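Side-chain contacts in bifunctional endomannanase/endoglucanase (Caldanaerobius polysaccharolyticus, PDB 3W0K), which probably hydrolyses internal beta-glycosidic bonds of mannan and glucan chains, as a family 5 glycoside hydrolase built on a beta/alpha barrel: residues P23-L28 and S73-H78; L28-E33 and W291-P296; F36-I41 and N253-E258. One frame throughout, in Å; residues are numbered along the deposited sequence.

Contact 1: P23-L28 and S73-H78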
loop_
_atom_site.group_PDB
_atom_site.type_symbol
_atom_site.label_atom_id
_atom_site.label_comp_id
_atom_site.label_asym_id
_atom_site.label_seq_id
_atom_site.Cartn_x
_atom_site.Cartn_y
_atom_site.Cartn_z
ATOM N N PRO A 23 7.574 13.889 9.798
ATOM C CA PRO A 23 6.686 13.968 8.635
ATOM C C PRO A 23 7.177 15.035 7.660
ATOM O O PRO A 23 7.715 16.070 8.071
ATOM C CB PRO A 23 5.337 14.339 9.258
ATOM C CG PRO A 23 5.731 15.104 10.490
ATOM C CD PRO A 23 6.867 14.276 11.029
ATOM N N ASP A 24 7.057 14.740 6.371
ATOM C CA ASP A 24 7.472 15.666 5.325
ATOM C C ASP A 24 6.348 16.684 5.146
ATOM O O ASP A 24 5.477 16.522 4.287
ATOM C CB ASP A 24 7.716 14.891 4.026
ATOM C CG ASP A 24 8.387 15.730 2.951
ATOM O OD1 ASP A 24 8.280 16.976 2.979
ATOM O OD2 ASP A 24 9.011 15.123 2.057
ATOM N N LYS A 25 6.374 17.735 5.963
ATOM C CA LYS A 25 5.346 18.767 5.918
ATOM C C LYS A 25 5.218 19.465 4.566
ATOM O O LYS A 25 4.108 19.761 4.127
ATOM C CB LYS A 25 5.546 19.771 7.055
ATOM C CG LYS A 25 5.312 19.147 8.429
ATOM C CD LYS A 25 5.366 20.160 9.562
ATOM C CE LYS A 25 6.782 20.604 9.866
ATOM N NZ LYS A 25 6.822 21.478 11.076
ATOM N N LYS A 26 6.340 19.683 3.886
ATOM C CA LYS A 26 6.301 20.322 2.572
ATOM C C LYS A 26 5.579 19.430 1.559
ATOM O O LYS A 26 4.801 19.919 0.738
ATOM C CB LYS A 26 7.711 20.670 2.090
ATOM C CG LYS A 26 8.362 21.808 2.873
ATOM C CD LYS A 26 9.759 22.120 2.340
ATOM C CE LYS A 26 10.416 23.263 3.102
ATOM N NZ LYS A 26 10.692 22.925 4.529
ATOM N N ALA A 27 5.816 18.120 1.629
ATOM C CA ALA A 27 5.148 17.182 0.728
ATOM C C ALA A 27 3.655 17.142 1.050
ATOM O O ALA A 27 2.818 17.135 0.148
ATOM C CB ALA A 27 5.754 15.779 0.855
ATOM N N LEU A 28 3.323 17.127 2.340
ATOM C CA LEU A 28 1.925 17.102 2.756
ATOM C C LEU A 28 1.199 18.362 2.282
ATOM O O LEU A 28 0.034 18.296 1.892
ATOM C CB LEU A 28 1.808 16.938 4.274
ATOM C CG LEU A 28 2.297 15.602 4.844
ATOM C CD1 LEU A 28 2.136 15.596 6.355
ATOM C CD2 LEU A 28 1.517 14.451 4.229
ATOM N N SER A 73 -3.938 15.137 9.610
ATOM C CA SER A 73 -5.247 15.654 10.000
ATOM C C SER A 73 -5.359 17.171 9.857
ATOM O O SER A 73 -6.395 17.681 9.427
ATOM C CB SER A 73 -5.583 15.242 11.438
ATOM O OG SER A 73 -5.850 13.852 11.519
ATOM N N ALA A 74 -4.287 17.883 10.190
ATOM C CA ALA A 74 -4.278 19.341 10.095
ATOM C C ALA A 74 -4.501 19.823 8.663
ATOM O O ALA A 74 -5.039 20.910 8.443
ATOM C CB ALA A 74 -2.966 19.894 10.633
ATOM N N ARG A 75 -4.115 18.991 7.700
ATOM C CA ARG A 75 -4.243 19.314 6.280
ATOM C C ARG A 75 -5.380 18.563 5.583
ATOM O O ARG A 75 -5.395 18.443 4.352
ATOM C CB ARG A 75 -2.917 19.029 5.574
ATOM C CG ARG A 75 -1.766 19.869 6.082
ATOM C CD ARG A 75 -0.430 19.314 5.631
ATOM N NE ARG A 75 0.672 20.178 6.045
ATOM C CZ ARG A 75 1.155 20.253 7.279
ATOM N NH1 ARG A 75 0.644 19.502 8.246
ATOM N NH2 ARG A 75 2.126 21.112 7.557
ATOM N N ASN A 76 -6.329 18.058 6.371
ATOM C CA ASN A 76 -7.477 17.316 5.849
ATOM C C ASN A 76 -7.065 16.113 5.002
ATOM O O ASN A 76 -7.645 15.840 3.951
ATOM C CB ASN A 76 -8.407 18.240 5.053
ATOM C CG ASN A 76 -9.204 19.177 5.944
ATOM O OD1 ASN A 76 -9.383 18.918 7.133
ATOM N ND2 ASN A 76 -9.707 20.262 5.364
ATOM N N ILE A 77 -6.040 15.413 5.473
ATOM C CA ILE A 77 -5.534 14.227 4.799
ATOM C C ILE A 77 -5.768 13.030 5.708
ATOM O O ILE A 77 -5.438 13.076 6.892
ATOM C CB ILE A 77 -4.016 14.357 4.513
ATOM C CG1 ILE A 77 -3.773 15.447 3.465
ATOM C CG2 ILE A 77 -3.441 13.026 4.043
ATOM C CD1 ILE A 77 -2.313 15.780 3.250
ATOM N N HIS A 78 -6.402 11.994 5.164
ATOM C CA HIS A 78 -6.665 10.759 5.900
ATOM C C HIS A 78 -5.367 9.962 5.964
ATOM O O HIS A 78 -4.657 9.842 4.960
ATOM C CB HIS A 78 -7.724 9.926 5.167
ATOM C CG HIS A 78 -7.913 8.551 5.735
ATOM N ND1 HIS A 78 -8.907 8.252 6.643
ATOM C CD2 HIS A 78 -7.224 7.400 5.539
ATOM C CE1 HIS A 78 -8.819 6.977 6.983
ATOM N NE2 HIS A 78 -7.807 6.439 6.328
#
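Arg75 reaches over the first turn of helix 25-33 and lies against Lys25 and Leu28. CB starts it toward the helix; CG lies anti to the carbonyl carbon (chi1 -62°), and the chain, extended from CG to NE, runs on to the helix. CD is the first atom to land, 3.5 Å from Leu28 CB. NE follows at 3.9 Å from the same Leu28 CB, while its hydrogen bonding goes to Asp29 in a salt bridge. Beyond CZ the guanidinium divides its roles: NH1 pairs with Glu71, and NH2 rests 3.7 Å from Lys25 CB, with Lys25 CA over one face of the group. The Lys25 side chain crosses the arginine at about a right angle and bends at chi3, leaving its NZ 5.9 Å from Arg75 NH2; the two carboxylates probably offset this proximity of like charges. Beneath the charged layer, Ile77 CD1 packs 3.7 Å from Leu28 O and 4.2 Å from Leu28 CD2, and both side chains also touch Val39. With a leucine in place of Arg75, Asp29 and Glu71 would probably lose the guanidinium that pairs with both, and Lys25 the flat group beside it. Asn76, with positive phi, is the C-prime residue of the Schellman motif that ends helix 62-74, and the turn then enters strand 78-83: a helix-to-strand connection of a beta/alpha barrel, packed against the neighbouring outer helix.

Contact 2: L28-E33 and W291-P296; sequences LDFLAE and WNFKGP
Phe293 lays its ring against helix 25-33 and meets two side chains there, Phe30 and Leu31. The closer approach is to Phe30: Phe293 CE1 comes within 3.5 Å of Phe30 CD2, and Phe293 CZ lies 3.8 Å from Phe30 CG. Phe30 CD2 sits at the edge of the Phe293 ring, near its plane. The centroids of the Phe30 and Phe293 rings are 5.3 Å apart and the planes are inclined at 56°, a tilted pairing that fits neither a stack nor a T-shape. Leu31 supplies a methyl group, its CD1 4.0 Å from Phe293 CD1, and the two side chains slide past each other in opposite directions. Both phenylalanines hold CG anti to the backbone N (chi1 -178° for Phe30, 172° for Phe293), which sends each ring out from its own backbone and toward the other.

A second layer surrounds this trio. Phe6 and Phe315 each make an edge-to-face pair with Phe293, Val317 touches Phe30, and Val39 touches Leu31. The backbone of Phe293 is tied to Ile299 and Val300, and next to it Lys294 NZ forms a salt bridge with Asp24, at the N-cap of the same helix. Just before Phe293, Asn292 OD1 accepts from Phe297 N; a CB on Gly295 would collide with that oxygen and with the carbonyl O of Lys294, which accounts for a glycine at this backbone conformation. What crosses between 28-33 and 291-296 is therefore entirely apolar: three buried side chains held by dispersion and shape, with the polar bonds confined to the surrounding layer, where they fix the loop that delivers the ring.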
loop_
_atom_site.group_PDB
_atom_site.type_symbol
_atom_site.label_atom_id
_atom_site.label_comp_id
_atom_site.label_asym_id
_atom_site.label_seq_id
_atom_site.Cartn_x
_atom_site.Cartn_y
_atom_site.Cartn_z
ATOM N N LEU A 28 3.323 17.127 2.340
ATOM C CA LEU A 28 1.925 17.102 2.756
ATOM C C LEU A 28 1.199 18.362 2.282
ATOM O O LEU A 28 0.034 18.296 1.892
ATOM C CB LEU A 28 1.808 16.938 4.274
ATOM C CG LEU A 28 2.297 15.602 4.844
ATOM C CD1 LEU A 28 2.136 15.596 6.355
ATOM C CD2 LEU A 28 1.517 14.451 4.229
ATOM N N ASP A 29 1.893 19.502 2.306
ATOM C CA ASP A 29 1.315 20.763 1.837
ATOM C C ASP A 29 1.008 20.644 0.345
ATOM O O ASP A 29 -0.017 21.135 -0.125
ATOM C CB ASP A 29 2.278 21.937 2.064
ATOM C CG ASP A 29 2.274 22.446 3.500
ATOM O OD1 ASP A 29 1.325 22.151 4.260
ATOM O OD2 ASP A 29 3.224 23.170 3.860
ATOM N N PHE A 30 1.892 19.981 -0.399
ATOM C CA PHE A 30 1.670 19.797 -1.830
ATOM C C PHE A 30 0.410 18.964 -2.059
ATOM O O PHE A 30 -0.422 19.311 -2.895
ATOM C CB PHE A 30 2.877 19.126 -2.499
ATOM C CG PHE A 30 2.722 18.943 -3.984
ATOM C CD1 PHE A 30 3.268 19.866 -4.872
ATOM C CD2 PHE A 30 2.019 17.855 -4.499
ATOM C CE1 PHE A 30 3.115 19.710 -6.245
ATOM C CE2 PHE A 30 1.857 17.688 -5.874
ATOM C CZ PHE A 30 2.408 18.618 -6.751
ATOM N N LEU A 31 0.273 17.865 -1.320
ATOM C CA LEU A 31 -0.903 17.014 -1.455
ATOM C C LEU A 31 -2.175 17.828 -1.234
ATOM O O LEU A 31 -3.094 17.793 -2.052
ATOM C CB LEU A 31 -0.859 15.853 -0.457
ATOM C CG LEU A 31 -0.242 14.535 -0.929
ATOM C CD1 LEU A 31 1.235 14.712 -1.242
ATOM C CD2 LEU A 31 -0.432 13.490 0.161
ATOM N N ALA A 32 -2.195 18.589 -0.142
ATOM C CA ALA A 32 -3.346 19.413 0.207
ATOM C C ALA A 32 -3.638 20.466 -0.857
ATOM O O ALA A 32 -4.792 20.670 -1.236
ATOM C CB ALA A 32 -3.121 20.081 1.563
ATOM N N GLU A 33 -2.585 21.110 -1.355
ATOM C CA GLU A 33 -2.738 22.151 -2.367
ATOM C C GLU A 33 -3.167 21.640 -3.739
ATOM O O GLU A 33 -3.657 22.412 -4.565
ATOM C CB GLU A 33 -1.455 22.973 -2.474
ATOM C CG GLU A 33 -1.177 23.802 -1.224
ATOM C CD GLU A 33 0.145 24.545 -1.268
ATOM O OE1 GLU A 33 0.841 24.499 -2.304
ATOM O OE2 GLU A 33 0.486 25.186 -0.255
ATOM N N TRP A 291 2.837 4.666 -5.031
ATOM C CA TRP A 291 3.847 4.168 -4.095
ATOM C C TRP A 291 4.806 5.227 -3.546
ATOM O O TRP A 291 5.147 5.195 -2.367
ATOM C CB TRP A 291 4.614 2.979 -4.684
ATOM C CG TRP A 291 5.697 2.477 -3.769
ATOM C CD1 TRP A 291 7.025 2.374 -4.058
ATOM C CD2 TRP A 291 5.550 2.068 -2.400
ATOM N NE1 TRP A 291 7.719 1.933 -2.953
ATOM C CE2 TRP A 291 6.836 1.740 -1.923
ATOM C CE3 TRP A 291 4.456 1.954 -1.530
ATOM C CZ2 TRP A 291 7.062 1.304 -0.612
ATOM C CZ3 TRP A 291 4.680 1.520 -0.222
ATOM C CH2 TRP A 291 5.974 1.202 0.221
ATOM N N ASN A 292 5.263 6.144 -4.395
ATOM C CA ASN A 292 6.162 7.209 -3.935
ATOM C C ASN A 292 5.605 8.572 -4.320
ATOM O O ASN A 292 4.778 8.684 -5.233
ATOM C CB ASN A 292 7.546 7.132 -4.606
ATOM C CG ASN A 292 8.380 5.946 -4.173
ATOM O OD1 ASN A 292 9.227 5.483 -4.934
ATOM N ND2 ASN A 292 8.203 5.491 -2.939
ATOM N N PHE A 293 6.030 9.597 -3.585
ATOM C CA PHE A 293 5.695 10.979 -3.907
ATOM C C PHE A 293 7.025 11.376 -4.554
ATOM O O PHE A 293 7.088 11.685 -5.743
ATOM C CB PHE A 293 5.425 11.814 -2.655
ATOM C CG PHE A 293 5.273 13.277 -2.940
ATOM C CD1 PHE A 293 4.200 13.741 -3.691
ATOM C CD2 PHE A 293 6.236 14.186 -2.508
ATOM C CE1 PHE A 293 4.088 15.093 -4.016
ATOM C CE2 PHE A 293 6.135 15.539 -2.826
ATOM C CZ PHE A 293 5.057 15.991 -3.583
ATOM N N LYS A 294 8.091 11.336 -3.757
ATOM C CA LYS A 294 9.443 11.581 -4.247
ATOM C C LYS A 294 10.036 10.179 -4.333
ATOM O O LYS A 294 9.768 9.338 -3.472
ATOM C CB LYS A 294 10.254 12.435 -3.267
ATOM C CG LYS A 294 9.983 13.921 -3.385
ATOM C CD LYS A 294 10.771 14.716 -2.362
ATOM C CE LYS A 294 10.224 14.509 -0.964
ATOM N NZ LYS A 294 10.974 15.323 0.031
ATOM N N GLY A 295 10.788 9.907 -5.394
ATOM C CA GLY A 295 11.376 8.590 -5.555
ATOM C C GLY A 295 11.064 7.991 -6.914
ATOM O O GLY A 295 10.291 8.566 -7.679
ATOM N N PRO A 296 11.625 6.811 -7.230
ATOM C CA PRO A 296 11.420 6.117 -8.508
ATOM C C PRO A 296 9.964 5.899 -8.915
ATOM O O PRO A 296 9.634 5.999 -10.096
ATOM C CB PRO A 296 12.151 4.794 -8.294
ATOM C CG PRO A 296 13.261 5.176 -7.370
ATOM C CD PRO A 296 12.551 6.053 -6.370
#

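Contact 3: F36-I41 and N253-E258; sequences FNFVRI and NVHIGE
Glu258 OE2 is gripped by several groups at once: Arg40 NH1 across the contact, Arg196 NH2, and a hydroxyl of a bound Tris molecule, probably from the crystallisation liquor. Arg40 NH1 stands 2.8 Å from Glu258 OE2 in a salt bridge, meeting the oxygen on its anti side, close to the carboxylate plane. The bond is bent, at 136°, and the two flat groups are turned 50° against each other. Tyr198 OH holds the other oxygen, OE1, which, with the grip on OE2, helps fix the rotation of the carboxylate. Arg40 arrives as an extended chain, with CG anti to the backbone N (chi1 179°), and its CD passes 3.7 Å from Gly257 O. The rest of its guanidinium is occupied too, NE by Asp133, NH2 by Asn136 and NH1 also by Asn7, which together hold the arginine in place.

Earlier along both strands, an aromatic pair takes over. His255 turns an edge toward the face of Phe38, its CE1 3.9 Å from Phe38 CE2 and displaced toward the rim of the ring, while His255 NE2 bonds to Lys3 O. Strands 38-41 and 254-258 are not neighbours in the sheet; their side chains meet inside the closed eight-stranded barrel. A glutamate on the seventh strand is the nucleophile of family 5 glycosidases, and the position of Glu258 is consistent with that active-site role.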
loop_
_atom_site.group_PDB
_atom_site.type_symbol
_atom_site.label_atom_id
_atom_site.label_comp_id
_atom_site.label_asym_id
_atom_site.label_seq_id
_atom_site.Cartn_x
_atom_site.Cartn_y
_atom_site.Cartn_z
ATOM N N PHE A 36 -5.194 16.165 -3.035
ATOM C CA PHE A 36 -5.042 14.804 -2.520
ATOM C C PHE A 36 -5.492 14.810 -1.063
ATOM O O PHE A 36 -5.332 15.812 -0.365
ATOM C CB PHE A 36 -3.598 14.322 -2.665
ATOM C CG PHE A 36 -3.159 14.170 -4.095
ATOM C CD1 PHE A 36 -3.420 12.996 -4.795
ATOM C CD2 PHE A 36 -2.495 15.205 -4.746
ATOM C CE1 PHE A 36 -3.024 12.853 -6.125
ATOM C CE2 PHE A 36 -2.096 15.073 -6.074
ATOM C CZ PHE A 36 -2.361 13.896 -6.766
ATOM N N ASN A 37 -6.047 13.691 -0.606
ATOM C CA ASN A 37 -6.576 13.603 0.754
ATOM C C ASN A 37 -6.244 12.291 1.455
ATOM O O ASN A 37 -6.902 11.922 2.433
ATOM C CB ASN A 37 -8.098 13.727 0.682
ATOM C CG ASN A 37 -8.733 12.639 -0.182
ATOM O OD1 ASN A 37 -8.076 11.663 -0.557
ATOM N ND2 ASN A 37 -10.008 12.810 -0.508
ATOM N N PHE A 38 -5.213 11.606 0.981
ATOM C CA PHE A 38 -4.865 10.308 1.544
ATOM C C PHE A 38 -3.370 10.051 1.595
ATOM O O PHE A 38 -2.637 10.356 0.656
ATOM C CB PHE A 38 -5.559 9.220 0.710
ATOM C CG PHE A 38 -5.238 7.808 1.130
ATOM C CD1 PHE A 38 -6.002 7.170 2.099
ATOM C CD2 PHE A 38 -4.205 7.100 0.517
ATOM C CE1 PHE A 38 -5.746 5.840 2.451
ATOM C CE2 PHE A 38 -3.943 5.774 0.861
ATOM C CZ PHE A 38 -4.719 5.144 1.832
ATOM N N VAL A 39 -2.932 9.485 2.715
ATOM C CA VAL A 39 -1.539 9.128 2.921
ATOM C C VAL A 39 -1.493 7.752 3.574
ATOM O O VAL A 39 -2.221 7.493 4.531
ATOM C CB VAL A 39 -0.815 10.165 3.825
ATOM C CG1 VAL A 39 0.426 9.570 4.460
ATOM C CG2 VAL A 39 -0.417 11.374 3.000
ATOM N N ARG A 40 -0.718 6.845 2.987
ATOM C CA ARG A 40 -0.552 5.514 3.555
ATOM C C ARG A 40 0.855 5.481 4.131
ATOM O O ARG A 40 1.811 5.915 3.484
ATOM C CB ARG A 40 -0.730 4.419 2.501
ATOM C CG ARG A 40 -0.530 2.999 3.048
ATOM C CD ARG A 40 -0.998 1.972 2.039
ATOM N NE ARG A 40 -0.837 0.584 2.483
ATOM C CZ ARG A 40 0.170 -0.210 2.131
ATOM N NH1 ARG A 40 1.139 0.244 1.352
ATOM N NH2 ARG A 40 0.133 -1.505 2.438
ATOM N N ILE A 41 0.969 5.001 5.366
ATOM C CA ILE A 41 2.251 4.936 6.049
ATOM C C ILE A 41 2.629 3.493 6.391
ATOM O O ILE A 41 2.215 2.967 7.426
ATOM C CB ILE A 41 2.221 5.772 7.359
ATOM C CG1 ILE A 41 1.768 7.209 7.071
ATOM C CG2 ILE A 41 3.603 5.793 8.008
ATOM C CD1 ILE A 41 2.755 8.016 6.258
ATOM N N ASN A 253 -16.153 -2.457 -0.276
ATOM C CA ASN A 253 -15.411 -1.239 -0.577
ATOM C C ASN A 253 -13.999 -1.628 -1.002
ATOM O O ASN A 253 -13.302 -2.345 -0.281
ATOM C CB ASN A 253 -15.362 -0.325 0.650
ATOM C CG ASN A 253 -16.726 0.232 1.015
ATOM O OD1 ASN A 253 -17.299 1.034 0.275
ATOM N ND2 ASN A 253 -17.253 -0.192 2.158
ATOM N N VAL A 254 -13.602 -1.184 -2.190
ATOM C CA VAL A 254 -12.282 -1.491 -2.736
ATOM C C VAL A 254 -11.459 -0.220 -2.928
ATOM O O VAL A 254 -12.001 0.841 -3.233
ATOM C CB VAL A 254 -12.409 -2.236 -4.096
ATOM C CG1 VAL A 254 -11.036 -2.444 -4.739
ATOM C CG2 VAL A 254 -13.103 -3.581 -3.895
ATOM N N HIS A 255 -10.149 -0.335 -2.734
ATOM C CA HIS A 255 -9.236 0.792 -2.898
ATOM C C HIS A 255 -7.889 0.259 -3.383
ATOM O O HIS A 255 -7.552 -0.895 -3.125
ATOM C CB HIS A 255 -9.047 1.526 -1.567
ATOM C CG HIS A 255 -8.240 2.783 -1.680
ATOM N ND1 HIS A 255 -6.879 2.818 -1.459
ATOM C CD2 HIS A 255 -8.601 4.047 -2.004
ATOM C CE1 HIS A 255 -6.437 4.050 -1.643
ATOM N NE2 HIS A 255 -7.462 4.815 -1.976
ATOM N N ILE A 256 -7.144 1.083 -4.117
ATOM C CA ILE A 256 -5.826 0.686 -4.611
ATOM C C ILE A 256 -4.778 1.311 -3.683
ATOM O O ILE A 256 -4.420 2.483 -3.830
ATOM C CB ILE A 256 -5.609 1.138 -6.079
ATOM C CG1 ILE A 256 -6.657 0.490 -6.992
ATOM C CG2 ILE A 256 -4.200 0.778 -6.549
ATOM C CD1 ILE A 256 -6.585 -1.032 -7.060
ATOM N N GLY A 257 -4.322 0.516 -2.717
ATOM C CA GLY A 257 -3.352 0.971 -1.729
ATOM C C GLY A 257 -1.992 1.374 -2.255
ATOM O O GLY A 257 -1.308 2.200 -1.641
ATOM N N GLU A 258 -1.566 0.730 -3.338
ATOM C CA GLU A 258 -0.294 1.032 -3.984
ATOM C C GLU A 258 -0.416 0.765 -5.469
ATOM O O GLU A 258 -1.094 -0.175 -5.888
ATOM C CB GLU A 258 0.835 0.113 -3.519
ATOM C CG GLU A 258 1.204 0.103 -2.053
ATOM C CD GLU A 258 2.330 -0.882 -1.772
ATOM O OE1 GLU A 258 3.080 -1.242 -2.709
ATOM O OE2 GLU A 258 2.477 -1.298 -0.604
#

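The three contacts step inward through one beta/alpha barrel. Contact 1, centred about 18 Å from the centre of the chain, is partly open to solvent and mixes charge with packing; contact 2, at about 14 Å, is buried and apolar; contact 3, at about 7 Å, is buried yet combines a salt bridge with an aromatic pair, as suits the interior of an enzyme's barrel. Contacts 1 and 2 share helix 25-33 and Leu28, using different sides of it. Strand 38-44 joins them to contact 3: on its outer side Val39 CG2 packs against Ile77 and, from helix 25-33, Leu28 and Leu31, while alternate residues face the barrel interior. Trp291 also touches Glu258, bringing contacts 2 and 3 together.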